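Local coordinates for AAR187Cp (Eremothecium gossypii, PDB 3ZIL), which probably regulates the establishment of sister-chromatid cohesion through cohesin, the chain being the protein's C-terminal Wap1 domain, at residues Gln209-Leu214 / Thr238-Leu243. Residues are numbered along the deposited sequence; the frame is centred on the assembly and turned at random.
Sequences QAFQTL and TTVLEL
Phe211 and Val240 make the apolar centre of this small helix-to-helix contact. Phe211 and Val240 are both buried. Both side chains leave their backbones toward the other helix. Phe211 CA and Val240 CA lie 7.5 Å apart. The touching branch of Val240 is CG1. It rests against the root of the phenylalanine, 3.7 Å from Phe211 CB, and comes 3.9 Å from Phe211 CG. The methyl meets the ring obliquely. With CG1 anti to the backbone N (chi1 171°), Val240 turns this one methyl to the phenylalanine. The Phe211 side chain also touches Leu231 and Thr235 of helix 225-235.

Gln212 borders this apolar patch. Its extended chain carries the amide across to the end of the other segment. Gln212 NE2 lies 3.4 Å from Leu243 O, but the angle is poor for a hydrogen bond. The amide instead hydrogen-bonds through NE2 to the hydroxyl of Ser244, which is also hydrogen-bonded to Val240 O. One serine therefore links the glutamine to the backbone of the short helix.

The short helix 238-243 thus packs on helix 201-215, with Val240 also touching Tyr207 and Leu243 reaching Ile204 and Ala208. Helix 225-235 adjoins both through Phe211 and Leu241, and helix 168-178 covers Ala210 in this all-helical Wap1 domain.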
loop_
_atom_site.group_PDB
_atom_site.type_symbol
_atom_site.label_atom_id
_atom_site.label_comp_id
_atom_site.label_asym_id
_atom_site.label_seq_id
_atom_site.Cartn_x
_atom_site.Cartn_y
_atom_site.Cartn_z
ATOM N N GLN A 209 -13.216 1.791 -7.983
ATOM C CA GLN A 209 -12.245 1.743 -9.074
ATOM C C GLN A 209 -10.996 1.035 -8.751
ATOM O O GLN A 209 -10.544 0.163 -9.539
ATOM C CB GLN A 209 -11.835 3.189 -9.541
ATOM C CG GLN A 209 -13.033 3.962 -10.033
ATOM C CD GLN A 209 -12.695 5.381 -10.409
ATOM O OE1 GLN A 209 -11.618 5.646 -10.980
ATOM N NE2 GLN A 209 -13.573 6.325 -10.033
ATOM N N ALA A 210 -10.382 1.416 -7.620
ATOM C CA ALA A 210 -9.131 0.842 -7.198
ATOM C C ALA A 210 -9.314 -0.666 -6.927
ATOM O O ALA A 210 -8.436 -1.501 -7.251
ATOM C CB ALA A 210 -8.632 1.542 -5.891
ATOM N N PHE A 211 -10.399 -1.022 -6.245
ATOM C CA PHE A 211 -10.617 -2.437 -5.969
ATOM C C PHE A 211 -10.753 -3.258 -7.316
ATOM O O PHE A 211 -10.122 -4.274 -7.520
ATOM C CB PHE A 211 -11.882 -2.615 -5.121
ATOM C CG PHE A 211 -12.316 -4.053 -4.987
ATOM C CD1 PHE A 211 -11.693 -4.909 -4.113
ATOM C CD2 PHE A 211 -13.358 -4.565 -5.852
ATOM C CE1 PHE A 211 -12.089 -6.247 -4.017
ATOM C CE2 PHE A 211 -13.763 -5.902 -5.734
ATOM C CZ PHE A 211 -13.112 -6.748 -4.846
ATOM N N GLN A 212 -11.505 -2.729 -8.255
ATOM C CA GLN A 212 -11.639 -3.440 -9.539
ATOM C C GLN A 212 -10.271 -3.540 -10.220
ATOM O O GLN A 212 -9.967 -4.539 -10.891
ATOM C CB GLN A 212 -12.642 -2.703 -10.387
ATOM C CG GLN A 212 -14.019 -2.783 -9.706
ATOM C CD GLN A 212 -15.065 -1.891 -10.335
ATOM O OE1 GLN A 212 -14.878 -1.393 -11.469
ATOM N NE2 GLN A 212 -16.174 -1.620 -9.589
ATOM N N THR A 213 -9.413 -2.532 -10.032
ATOM C CA THR A 213 -8.132 -2.624 -10.645
ATOM C C THR A 213 -7.292 -3.690 -10.010
ATOM O O THR A 213 -6.688 -4.494 -10.719
ATOM C CB THR A 213 -7.399 -1.311 -10.610
ATOM O OG1 THR A 213 -8.172 -0.384 -11.358
ATOM C CG2 THR A 213 -6.044 -1.418 -11.216
ATOM N N LEU A 214 -7.236 -3.704 -8.688
ATOM C CA LEU A 214 -6.366 -4.659 -7.982
ATOM C C LEU A 214 -6.933 -6.062 -8.157
ATOM O O LEU A 214 -6.187 -7.024 -8.312
ATOM C CB LEU A 214 -6.240 -4.279 -6.498
ATOM C CG LEU A 214 -5.599 -2.920 -6.221
ATOM C CD1 LEU A 214 -5.586 -2.807 -4.695
ATOM C CD2 LEU A 214 -4.150 -2.879 -6.754
ATOM N N THR A 238 -18.506 -1.986 2.563
ATOM C CA THR A 238 -19.345 -2.978 1.902
ATOM C C THR A 238 -19.927 -2.411 0.634
ATOM O O THR A 238 -20.153 -3.164 -0.315
ATOM C CB THR A 238 -20.466 -3.546 2.818
ATOM O OG1 THR A 238 -21.168 -2.461 3.375
ATOM C CG2 THR A 238 -19.858 -4.314 3.974
ATOM N N THR A 239 -20.115 -1.089 0.567
ATOM C CA THR A 239 -20.582 -0.536 -0.702
ATOM C C THR A 239 -19.580 -0.718 -1.891
ATOM O O THR A 239 -20.022 -0.839 -3.033
ATOM C CB THR A 239 -21.185 0.888 -0.619
ATOM O OG1 THR A 239 -20.168 1.853 -0.641
ATOM C CG2 THR A 239 -21.919 1.092 0.630
ATOM N N VAL A 240 -18.266 -0.791 -1.604
ATOM C CA VAL A 240 -17.239 -1.227 -2.597
ATOM C C VAL A 240 -17.517 -2.616 -3.130
ATOM O O VAL A 240 -17.346 -2.895 -4.307
ATOM C CB VAL A 240 -15.772 -1.198 -2.010
ATOM C CG1 VAL A 240 -14.811 -1.852 -2.959
ATOM C CG2 VAL A 240 -15.292 0.248 -1.720
ATOM N N LEU A 241 -17.948 -3.529 -2.255
ATOM C CA LEU A 241 -18.322 -4.872 -2.708
ATOM C C LEU A 241 -19.584 -4.852 -3.643
ATOM O O LEU A 241 -19.616 -5.520 -4.705
ATOM C CB LEU A 241 -18.558 -5.767 -1.424
ATOM C CG LEU A 241 -17.270 -5.971 -0.546
ATOM C CD1 LEU A 241 -17.647 -6.852 0.697
ATOM C CD2 LEU A 241 -16.270 -6.749 -1.413
ATOM N N GLU A 242 -20.613 -4.073 -3.282
ATOM C CA GLU A 242 -21.807 -3.927 -4.150
ATOM C C GLU A 242 -21.539 -3.322 -5.507
ATOM O O GLU A 242 -21.999 -3.838 -6.621
ATOM C CB GLU A 242 -22.794 -3.016 -3.427
ATOM C CG GLU A 242 -23.391 -3.802 -2.302
ATOM C CD GLU A 242 -24.241 -2.957 -1.383
ATOM O OE1 GLU A 242 -24.579 -1.796 -1.739
ATOM O OE2 GLU A 242 -24.579 -3.473 -0.299
ATOM N N LEU A 243 -20.785 -2.249 -5.496
ATOM C CA LEU A 243 -20.406 -1.639 -6.791
ATOM C C LEU A 243 -19.528 -2.552 -7.684
ATOM O O LEU A 243 -19.415 -2.345 -8.915
ATOM C CB LEU A 243 -19.755 -0.252 -6.604
ATOM C CG LEU A 243 -20.637 0.872 -6.003
ATOM C CD1 LEU A 243 -19.765 2.027 -5.509
ATOM C CD2 LEU A 243 -21.708 1.372 -7.017
#